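Local coordinates for ribosome maturation protein SDO1 homolog (PDB 2WBM), which probably binds the ribosome and RNA and takes part in ribosome maturation, as an archaeal member of the SDO1/SBDS family, at residues A30-H35 with P98-R103; A129-N134 with I180-V185; G138-P143 with L230-Y235. All blocks are in the same frame, centred on the assembly; numbering follows the deposited sequence. Where two conformers were deposited one is given.

Contact 1 (A30-H35 with P98-R103); sequences ARLESH and PVILRR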
loop_
_atom_site.group_PDB
_atom_site.type_symbol
_atom_site.label_atom_id
_atom_site.label_comp_id
_atom_site.label_asym_id
_atom_site.label_seq_id
_atom_site.Cartn_x
_atom_site.Cartn_y
_atom_site.Cartn_z
ATOM N N ALA A 30 14.845 -10.947 9.771
ATOM C CA ALA A 30 13.807 -11.638 10.537
ATOM C C ALA A 30 14.526 -12.577 11.494
ATOM O O ALA A 30 15.414 -13.339 11.084
ATOM C CB ALA A 30 12.847 -12.412 9.607
ATOM N N ARG A 31 14.166 -12.500 12.763
ATOM C CA ARG A 31 14.878 -13.185 13.837
ATOM C C ARG A 31 13.915 -14.063 14.630
ATOM O O ARG A 31 12.800 -13.644 14.941
ATOM C CB ARG A 31 15.457 -12.127 14.791
ATOM C CG ARG A 31 16.090 -12.698 16.045
ATOM C CD ARG A 31 16.534 -11.595 16.949
ATOM N NE ARG A 31 17.696 -10.878 16.415
ATOM C CZ ARG A 31 18.138 -9.706 16.874
ATOM N NH1 ARG A 31 17.539 -9.082 17.899
ATOM N NH2 ARG A 31 19.219 -9.157 16.328
ATOM N N LEU A 32 14.353 -15.272 14.968
ATOM C CA LEU A 32 13.621 -16.111 15.884
ATOM C C LEU A 32 14.594 -16.644 16.932
ATOM O O LEU A 32 15.661 -17.155 16.568
ATOM C CB LEU A 32 12.971 -17.267 15.121
ATOM C CG LEU A 32 12.161 -18.247 15.987
ATOM C CD1 LEU A 32 11.019 -17.552 16.699
ATOM C CD2 LEU A 32 11.608 -19.369 15.094
ATOM N N GLU A 33 14.228 -16.522 18.206
ATOM C CA GLU A 33 15.048 -17.044 19.314
ATOM C C GLU A 33 14.441 -18.299 19.903
ATOM O O GLU A 33 13.248 -18.325 20.212
ATOM C CB GLU A 33 15.193 -16.014 20.437
ATOM C CG GLU A 33 15.908 -14.763 20.022
ATOM C CD GLU A 33 16.354 -13.915 21.198
ATOM O OE1 GLU A 33 16.174 -14.334 22.367
ATOM O OE2 GLU A 33 16.888 -12.819 20.945
ATOM N N SER A 34 15.265 -19.328 20.087
ATOM C CA SER A 34 14.841 -20.525 20.810
ATOM C C SER A 34 15.860 -20.808 21.900
ATOM O O SER A 34 17.056 -21.011 21.619
ATOM C CB SER A 34 14.728 -21.730 19.854
ATOM O OG SER A 34 14.496 -22.930 20.582
ATOM N N HIS A 35 15.383 -20.803 23.137
ATOM C CA HIS A 35 16.221 -21.034 24.309
ATOM C C HIS A 35 17.521 -20.200 24.297
ATOM O O HIS A 35 18.593 -20.703 24.623
ATOM C CB HIS A 35 16.509 -22.531 24.449
ATOM C CG HIS A 35 15.294 -23.343 24.776
ATOM N ND1 HIS A 35 14.696 -24.191 23.868
ATOM C CD2 HIS A 35 14.551 -23.417 25.905
ATOM C CE1 HIS A 35 13.646 -24.763 24.429
ATOM N NE2 HIS A 35 13.535 -24.309 25.663
ATOM N N PRO A 98 10.121 -19.843 6.611
ATOM C CA PRO A 98 8.702 -19.528 6.889
ATOM C C PRO A 98 8.390 -19.514 8.377
ATOM O O PRO A 98 7.551 -18.717 8.812
ATOM C CB PRO A 98 7.941 -20.671 6.215
ATOM C CG PRO A 98 8.847 -21.134 5.121
ATOM C CD PRO A 98 10.241 -20.969 5.660
ATOM N N VAL A 99 9.060 -20.370 9.152
ATOM C CA VAL A 99 8.870 -20.384 10.617
ATOM C C VAL A 99 9.433 -19.095 11.242
ATOM O O VAL A 99 8.777 -18.459 12.084
ATOM C CB VAL A 99 9.493 -21.636 11.284
ATOM C CG1 VAL A 99 9.169 -21.656 12.780
ATOM C CG2 VAL A 99 8.947 -22.911 10.610
ATOM N N ILE A 100 10.618 -18.693 10.804
ATOM C CA ILE A 100 11.212 -17.454 11.315
ATOM C C ILE A 100 10.305 -16.267 10.963
ATOM O O ILE A 100 10.012 -15.420 11.819
ATOM C CB ILE A 100 12.642 -17.227 10.817
ATOM C CG1 ILE A 100 13.565 -18.337 11.335
ATOM C CG2 ILE A 100 13.148 -15.856 11.286
ATOM C CD1 ILE A 100 15.012 -18.218 10.840
ATOM N N LEU A 101 9.836 -16.217 9.719
ATOM C CA LEU A 101 8.943 -15.125 9.296
ATOM C C LEU A 101 7.618 -15.071 10.058
ATOM O O LEU A 101 7.117 -13.986 10.425
ATOM C CB LEU A 101 8.682 -15.199 7.786
ATOM C CG LEU A 101 9.871 -14.811 6.897
ATOM C CD1 LEU A 101 9.588 -15.190 5.458
ATOM C CD2 LEU A 101 10.177 -13.307 7.016
ATOM N N ARG A 102 7.032 -16.241 10.298
ATOM C CA ARG A 102 5.718 -16.280 10.893
ATOM C C ARG A 102 5.727 -16.185 12.412
ATOM O O ARG A 102 4.778 -15.682 12.985
ATOM C CB ARG A 102 4.951 -17.517 10.423
ATOM C CG ARG A 102 4.521 -17.399 8.968
ATOM C CD ARG A 102 4.145 -18.750 8.401
ATOM N NE ARG A 102 3.608 -18.643 7.044
ATOM C CZ ARG A 102 3.691 -19.606 6.131
ATOM N NH1 ARG A 102 4.301 -20.745 6.421
ATOM N NH2 ARG A 102 3.169 -19.429 4.928
ATOM N N ARG A 103 6.801 -16.648 13.050
ATOM C CA ARG A 103 6.856 -16.720 14.515
ATOM C C ARG A 103 7.821 -15.714 15.137
ATOM O O ARG A 103 7.779 -15.489 16.354
ATOM C CB ARG A 103 7.268 -18.128 14.975
ATOM C CG ARG A 103 6.285 -19.260 14.624
ATOM C CD ARG A 103 5.008 -19.153 15.398
ATOM N NE ARG A 103 4.192 -20.356 15.269
ATOM C CZ ARG A 103 3.876 -21.171 16.274
ATOM N NH1 ARG A 103 4.298 -20.918 17.509
ATOM N NH2 ARG A 103 3.118 -22.236 16.046
#

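Contact 2 (A129-N134 with I180-V185); sequences AREAIN and IKFEKV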
loop_
_atom_site.group_PDB
_atom_site.type_symbol
_atom_site.label_atom_id
_atom_site.label_comp_id
_atom_site.label_asym_id
_atom_site.label_seq_id
_atom_site.Cartn_x
_atom_site.Cartn_y
_atom_site.Cartn_z
ATOM N N ALA A 129 -6.418 9.975 1.542
ATOM C CA ALA A 129 -6.898 11.135 0.783
ATOM C C ALA A 129 -7.573 10.712 -0.520
ATOM O O ALA A 129 -8.521 11.352 -0.953
ATOM C CB ALA A 129 -5.766 12.094 0.482
ATOM N N ARG A 130 -7.062 9.644 -1.129
ATOM C CA ARG A 130 -7.605 9.098 -2.375
ATOM C C ARG A 130 -8.983 8.454 -2.165
ATOM O O ARG A 130 -9.902 8.651 -2.973
ATOM C CB ARG A 130 -6.595 8.089 -2.926
ATOM C CG ARG A 130 -7.012 7.211 -4.080
ATOM C CD ARG A 130 -5.853 6.219 -4.320
ATOM N NE ARG A 130 -4.561 6.915 -4.423
ATOM C CZ ARG A 130 -3.424 6.538 -3.827
ATOM N NH1 ARG A 130 -3.375 5.457 -3.056
ATOM N NH2 ARG A 130 -2.320 7.257 -3.994
ATOM N N GLU A 131 -9.136 7.692 -1.082
ATOM C CA GLU A 131 -10.345 6.878 -0.916
ATOM C C GLU A 131 -11.456 7.576 -0.147
ATOM O O GLU A 131 -12.619 7.194 -0.257
ATOM C CB GLU A 131 -10.020 5.536 -0.247
ATOM C CG GLU A 131 -8.962 4.685 -0.965
ATOM C CD GLU A 131 -9.425 4.108 -2.305
ATOM O OE1 GLU A 131 -10.649 4.022 -2.576
ATOM O OE2 GLU A 131 -8.547 3.725 -3.097
ATOM N N ALA A 132 -11.098 8.590 0.632
ATOM C CA ALA A 132 -12.026 9.158 1.609
ATOM C C ALA A 132 -12.866 10.317 1.081
ATOM O O ALA A 132 -12.472 11.025 0.150
ATOM C CB ALA A 132 -11.288 9.597 2.854
ATOM N N ILE A 133 -14.037 10.482 1.683
ATOM C CA ILE A 133 -14.805 11.717 1.558
ATOM C C ILE A 133 -15.194 12.203 2.943
ATOM O O ILE A 133 -15.096 11.463 3.920
ATOM C CB ILE A 133 -16.088 11.538 0.719
ATOM C CG1 ILE A 133 -17.041 10.531 1.387
ATOM C CG2 ILE A 133 -15.732 11.156 -0.724
ATOM C CD1 ILE A 133 -18.494 10.627 0.905
ATOM N N ASN A 134 -15.603 13.462 3.011
ATOM C CA ASN A 134 -16.272 14.012 4.166
ATOM C C ASN A 134 -17.744 13.649 3.980
ATOM O O ASN A 134 -18.381 14.153 3.055
ATOM C CB ASN A 134 -16.082 15.534 4.168
ATOM C CG ASN A 134 -16.749 16.219 5.344
ATOM O OD1 ASN A 134 -17.707 15.708 5.926
ATOM N ND2 ASN A 134 -16.252 17.401 5.688
ATOM N N ILE A 180 -15.152 11.535 8.304
ATOM C CA ILE A 180 -14.452 10.795 7.251
ATOM C C ILE A 180 -14.968 9.374 7.061
ATOM O O ILE A 180 -15.305 8.679 8.029
ATOM C CB ILE A 180 -12.916 10.793 7.501
ATOM C CG1 ILE A 180 -12.156 10.284 6.269
ATOM C CG2 ILE A 180 -12.560 10.030 8.799
ATOM C CD1 ILE A 180 -10.680 10.647 6.265
ATOM N N LYS A 181 -15.005 8.952 5.797
ATOM C CA LYS A 181 -15.480 7.643 5.410
ATOM C C LYS A 181 -14.846 7.332 4.059
ATOM O O LYS A 181 -14.675 8.230 3.245
ATOM C CB LYS A 181 -17.000 7.696 5.259
ATOM C CG LYS A 181 -17.710 6.362 5.141
ATOM C CD LYS A 181 -19.208 6.585 4.915
ATOM C CE LYS A 181 -19.977 5.273 4.808
ATOM N NZ LYS A 181 -19.652 4.519 3.560
ATOM N N PHE A 182 -14.497 6.072 3.833
ATOM C CA PHE A 182 -14.098 5.606 2.506
ATOM C C PHE A 182 -15.366 5.386 1.693
ATOM O O PHE A 182 -16.293 4.705 2.139
ATOM C CB PHE A 182 -13.313 4.302 2.603
ATOM C CG PHE A 182 -11.847 4.486 2.909
ATOM C CD1 PHE A 182 -11.356 5.697 3.386
ATOM C CD2 PHE A 182 -10.966 3.427 2.749
ATOM C CE1 PHE A 182 -9.998 5.858 3.681
ATOM C CE2 PHE A 182 -9.606 3.579 3.043
ATOM C CZ PHE A 182 -9.130 4.800 3.508
ATOM N N GLU A 183 -15.420 5.990 0.515
ATOM C CA GLU A 183 -16.591 5.845 -0.352
ATOM C C GLU A 183 -16.222 6.095 -1.791
ATOM O O GLU A 183 -15.533 7.069 -2.106
ATOM C CB GLU A 183 -17.702 6.805 0.078
ATOM C CG GLU A 183 -19.065 6.477 -0.511
ATOM C CD GLU A 183 -20.210 7.072 0.299
ATOM O OE1 GLU A 183 -20.231 6.904 1.541
ATOM O OE2 GLU A 183 -21.098 7.697 -0.316
ATOM N N LYS A 184 -16.680 5.207 -2.670
ATOM C CA LYS A 184 -16.553 5.421 -4.094
ATOM C C LYS A 184 -17.699 6.341 -4.492
ATOM O O LYS A 184 -18.752 6.335 -3.852
ATOM C CB LYS A 184 -16.668 4.112 -4.886
ATOM C CG LYS A 184 -15.745 2.989 -4.438
ATOM C CD LYS A 184 -14.283 3.235 -4.778
ATOM C CE LYS A 184 -13.425 2.070 -4.241
ATOM N NZ LYS A 184 -11.956 2.328 -4.311
ATOM N N VAL A 185 -17.476 7.151 -5.517
ATOM C CA VAL A 185 -18.539 8.001 -6.063
ATOM C C VAL A 185 -18.638 7.764 -7.558
ATOM O O VAL A 185 -17.682 7.290 -8.181
ATOM C CB VAL A 185 -18.320 9.503 -5.783
ATOM C CG1 VAL A 185 -18.178 9.760 -4.271
ATOM C CG2 VAL A 185 -17.120 10.031 -6.548
#

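Contact 3 (G138-P143 with L230-Y235); sequences GLPHPP and LQDSFY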
loop_
_atom_site.group_PDB
_atom_site.type_symbol
_atom_site.label_atom_id
_atom_site.label_comp_id
_atom_site.label_asym_id
_atom_site.label_seq_id
_atom_site.Cartn_x
_atom_site.Cartn_y
_atom_site.Cartn_z
ATOM N N GLY A 138 -19.918 15.261 1.048
ATOM C CA GLY A 138 -19.556 14.384 -0.072
ATOM C C GLY A 138 -18.233 14.701 -0.753
ATOM O O GLY A 138 -17.869 14.052 -1.746
ATOM N N LEU A 139 -17.507 15.681 -0.218
ATOM C CA LEU A 139 -16.276 16.187 -0.840
ATOM C C LEU A 139 -14.998 15.480 -0.352
ATOM O O LEU A 139 -14.992 14.886 0.728
ATOM C CB LEU A 139 -16.152 17.697 -0.611
ATOM C CG LEU A 139 -17.263 18.584 -1.179
ATOM C CD1 LEU A 139 -17.068 20.032 -0.741
ATOM C CD2 LEU A 139 -17.348 18.470 -2.705
ATOM N N PRO A 140 -13.914 15.554 -1.151
ATOM C CA PRO A 140 -12.619 14.981 -0.769
ATOM C C PRO A 140 -11.953 15.742 0.372
ATOM O O PRO A 140 -12.219 16.927 0.559
ATOM C CB PRO A 140 -11.770 15.169 -2.036
ATOM C CG PRO A 140 -12.736 15.376 -3.137
ATOM C CD PRO A 140 -13.859 16.135 -2.506
ATOM N N HIS A 141 -11.106 15.054 1.131
ATOM C CA HIS A 141 -10.199 15.714 2.066
ATOM C C HIS A 141 -8.840 15.836 1.382
ATOM O O HIS A 141 -8.298 14.837 0.907
ATOM C CB HIS A 141 -10.029 14.890 3.345
ATOM C CG HIS A 141 -11.231 14.872 4.238
ATOM N ND1 HIS A 141 -11.670 15.987 4.918
ATOM C CD2 HIS A 141 -12.059 13.861 4.596
ATOM C CE1 HIS A 141 -12.731 15.669 5.641
ATOM N NE2 HIS A 141 -12.989 14.387 5.458
ATOM N N PRO A 142 -8.276 17.055 1.318
ATOM C CA PRO A 142 -6.911 17.170 0.807
ATOM C C PRO A 142 -5.929 16.379 1.691
ATOM O O PRO A 142 -6.191 16.206 2.894
ATOM C CB PRO A 142 -6.625 18.673 0.910
ATOM C CG PRO A 142 -7.958 19.318 0.976
ATOM C CD PRO A 142 -8.823 18.356 1.722
ATOM N N PRO A 143 -4.819 15.881 1.101
ATOM C CA PRO A 143 -3.758 15.221 1.881
ATOM C C PRO A 143 -3.347 15.987 3.149
ATOM O O PRO A 143 -3.210 15.376 4.209
ATOM C CB PRO A 143 -2.599 15.147 0.886
ATOM C CG PRO A 143 -3.287 14.972 -0.433
ATOM C CD PRO A 143 -4.543 15.818 -0.349
ATOM N N LEU A 230 -10.771 11.439 -5.085
ATOM C CA LEU A 230 -10.185 11.852 -6.372
ATOM C C LEU A 230 -11.081 12.753 -7.228
ATOM O O LEU A 230 -10.743 13.043 -8.381
ATOM C CB LEU A 230 -9.766 10.628 -7.197
ATOM C CG LEU A 230 -8.589 9.838 -6.614
ATOM C CD1 LEU A 230 -8.316 8.608 -7.447
ATOM C CD2 LEU A 230 -7.347 10.697 -6.490
ATOM N N GLN A 231 -12.203 13.200 -6.670
ATOM C CA GLN A 231 -13.178 13.993 -7.449
ATOM C C GLN A 231 -12.546 15.216 -8.119
ATOM O O GLN A 231 -12.784 15.466 -9.305
ATOM C CB GLN A 231 -14.354 14.424 -6.575
ATOM C CG GLN A 231 -15.266 13.287 -6.149
ATOM C CD GLN A 231 -16.264 13.732 -5.106
ATOM O OE1 GLN A 231 -17.182 14.502 -5.398
ATOM N NE2 GLN A 231 -16.085 13.266 -3.875
ATOM N N ASP A 232 -11.735 15.962 -7.372
ATOM C CA ASP A 232 -11.129 17.186 -7.904
ATOM C C ASP A 232 -9.982 16.911 -8.877
ATOM O O ASP A 232 -9.869 17.586 -9.902
ATOM C CB ASP A 232 -10.698 18.133 -6.778
ATOM C CG ASP A 232 -11.877 18.618 -5.944
ATOM O OD1 ASP A 232 -12.956 18.883 -6.522
ATOM O OD2 ASP A 232 -11.729 18.733 -4.711
ATOM N N SER A 233 -9.137 15.930 -8.561
ATOM C CA SER A 233 -8.035 15.532 -9.437
ATOM C C SER A 233 -8.570 15.014 -10.776
ATOM O O SER A 233 -8.006 15.276 -11.838
ATOM C CB SER A 233 -7.180 14.462 -8.750
ATOM O OG SER A 233 -6.239 13.904 -9.644
ATOM N N PHE A 234 -9.667 14.265 -10.702
ATOM C CA PHE A 234 -10.316 13.688 -11.884
ATOM C C PHE A 234 -10.805 14.792 -12.805
ATOM O O PHE A 234 -10.530 14.775 -14.017
ATOM C CB PHE A 234 -11.481 12.800 -11.454
ATOM C CG PHE A 234 -12.121 12.012 -12.581
ATOM C CD1 PHE A 234 -11.343 11.302 -13.494
ATOM C CD2 PHE A 234 -13.506 11.957 -12.700
ATOM C CE1 PHE A 234 -11.942 10.546 -14.521
ATOM C CE2 PHE A 234 -14.116 11.202 -13.732
ATOM C CZ PHE A 234 -13.326 10.489 -14.632
ATOM N N TYR A 235 -11.514 15.760 -12.229
ATOM C CA TYR A 235 -11.990 16.895 -12.998
ATOM C C TYR A 235 -10.810 17.647 -13.628
ATOM O O TYR A 235 -10.848 17.998 -14.812
ATOM C CB TYR A 235 -12.840 17.852 -12.150
ATOM C CG TYR A 235 -13.282 19.038 -12.976
ATOM C CD1 TYR A 235 -14.344 18.918 -13.876
ATOM C CD2 TYR A 235 -12.595 20.255 -12.918
ATOM C CE1 TYR A 235 -14.735 19.986 -14.668
ATOM C CE2 TYR A 235 -12.980 21.334 -13.714
ATOM C CZ TYR A 235 -14.050 21.184 -14.586
ATOM O OH TYR A 235 -14.450 22.232 -15.376
#

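Contact 1 (A30-H35 with P98-R103)
Helix 98-103 lies across strand 30-34 at a right angle, the two short axes passing 7.1 Å apart, and the backbones come nearest where Leu32 faces Ile100. Residues two apart on a strand share a face, and here the CB atoms of Ala30 and Leu32 both point toward the helix. Ile100 touches both. With CG1 beside the backbone N (chi1 -64°), its CG2 stands anti to that N and comes down onto the strand backbone, where CG2 lies 3.4 Å from Ala30 O and 3.8 Å from Ala30 CB. Ile100 CG1 touches Leu32 CB at 4.0 Å. One branched side chain thus meets Ala30 through CG2 and Leu32 through CG1.

This is a helix laid over one face of a small antiparallel sheet, strand 28-34 being its middle strand between 37-43 and 105-107, in the N-terminal domain of the SBDS family. Phe39 and Val41 of the neighbouring strand also touch Ile100, while Phe88 of helix 81-88 packs on Leu32, Val99 and Ile100.

On one flank Leu101 starts out away from the strand, yet its branch end returns, bringing CD2 to 3.8 Å from Ala30 CB. Leu32 serves the other flank through its two methyls. With CG trans to the backbone N (chi1 180°), the side chain extends to the helix and splits its ends: Leu32 CD2 meets Val99 CG1 at 4.1 Å, and Leu32 CD1 lies 3.9 Å from Arg103 O, over the last turn. No hydrogen bond joins the two segments; the contact rests on van der Waals packing, mostly of apolar side chains. Arg31 sets its CB away from the helix, and its guanidinium forms a salt bridge with Glu40.

Contact 2 (A129-N134 with I180-V185)
Ile133 and Lys181 form an antiparallel hydrogen-bonded pair: Ile133 N reaches Lys181 O at 2.8 Å, and Lys181 N returns to Ile133 O at 3.1 Å. A third backbone bond, Glu183 N to Glu131 O at 3.1 Å, carries the pairing back to the helix end. Between them Ala132 and Phe182 make a non-hydrogen-bonded pair. Strand 132-133, entered straight from helix 110-131, thus pairs with the start of strand 181-191 in an antiparallel sheet that also includes 220-227 and 247-250.

Apolar and CH-pi contacts cover this pairing. Glu131 CB sits over the Phe182 ring, 3.6 Å from its centroid and 4° off the normal, while Ala132 CB approaches the same ring obliquely and also meets Ile180 CG1 at 3.6 Å. Val167 and Leu171 of helix 163-174 pack on Phe182 too. Ile133 holds CG1 between backbone N and carbonyl carbon (chi1 62°), which brings CD1 to 4.0 Å from Glu183 CB.

Charge supplies the third kind. Lys184 NZ forms a salt bridge with Glu131 OE1, on its syn side at 2.8 Å, and Lys127 another with OE2; within 180-185, Lys181 NZ forms a salt bridge with Glu183 OE1.

Glu131 joins the segments through its carbonyl, CB and carboxylate, and the two lysines on that buried carboxylate would be expected to favour its charged form.

Contact 3 (G138-P143 with L230-Y235)
Gln231 NE2 is shared by two backbone carbonyls, Gly138 O across the contact and Gly228 O just ahead of its own helix. The bond to Gly138 O is 2.9 Å long and almost perfectly straight, with an N-H...O angle of 179°. Its oxygen lies in the amide plane of Gln231, and the nitrogen in turn lies in the plane of the Gly138 carbonyl. With two carbonyls engaging the amide nitrogen, the rotation of the carboxamide is probably well fixed.

The rest of the side chain runs out from the first turn of helix 231-235. Its CG lies trans to the carbonyl carbon (chi1 -69°) and the chain is extended beyond it, which carries the amide to Gly138 O. Pro140 crosses this chain at about a right angle: its CG rests 3.9 Å from Gln231 CB, and its CD 3.9 Å from Gln231 NE2. Asp232 lies at the same proline ring, with OD2 3.8 Å from Pro140 CG, a van der Waals contact.

This small surface contact joins the loop ahead of helix 143-152, in domain II of the SBDS family, to the start of helix 231-241 in its C-terminal domain, a polar side chain bridging an interdomain seam.

How the contacts relate
From the N terminus, the chain closes contact 1 first: helix 93-103 comes back over strand 28-34 after 62 intervening residues, all within the N-terminal domain. Contact 1 is complete before the others begin, and its centre lies about 38 Å from that of contact 2 and about 44 Å from that of contact 3. Helix 110-131 then leads into contact 2, which ties strand 132-133 of domain II to the start of strand 181-191, itself running on into the C-terminal part. Contact 3 opens inside that loop but closes beyond it, at helix 231-241, so the two cross; it joins the two domains directly. They also touch, with a probable hydrogen bond of 2.8 Å from Asn134 N to Leu139 O.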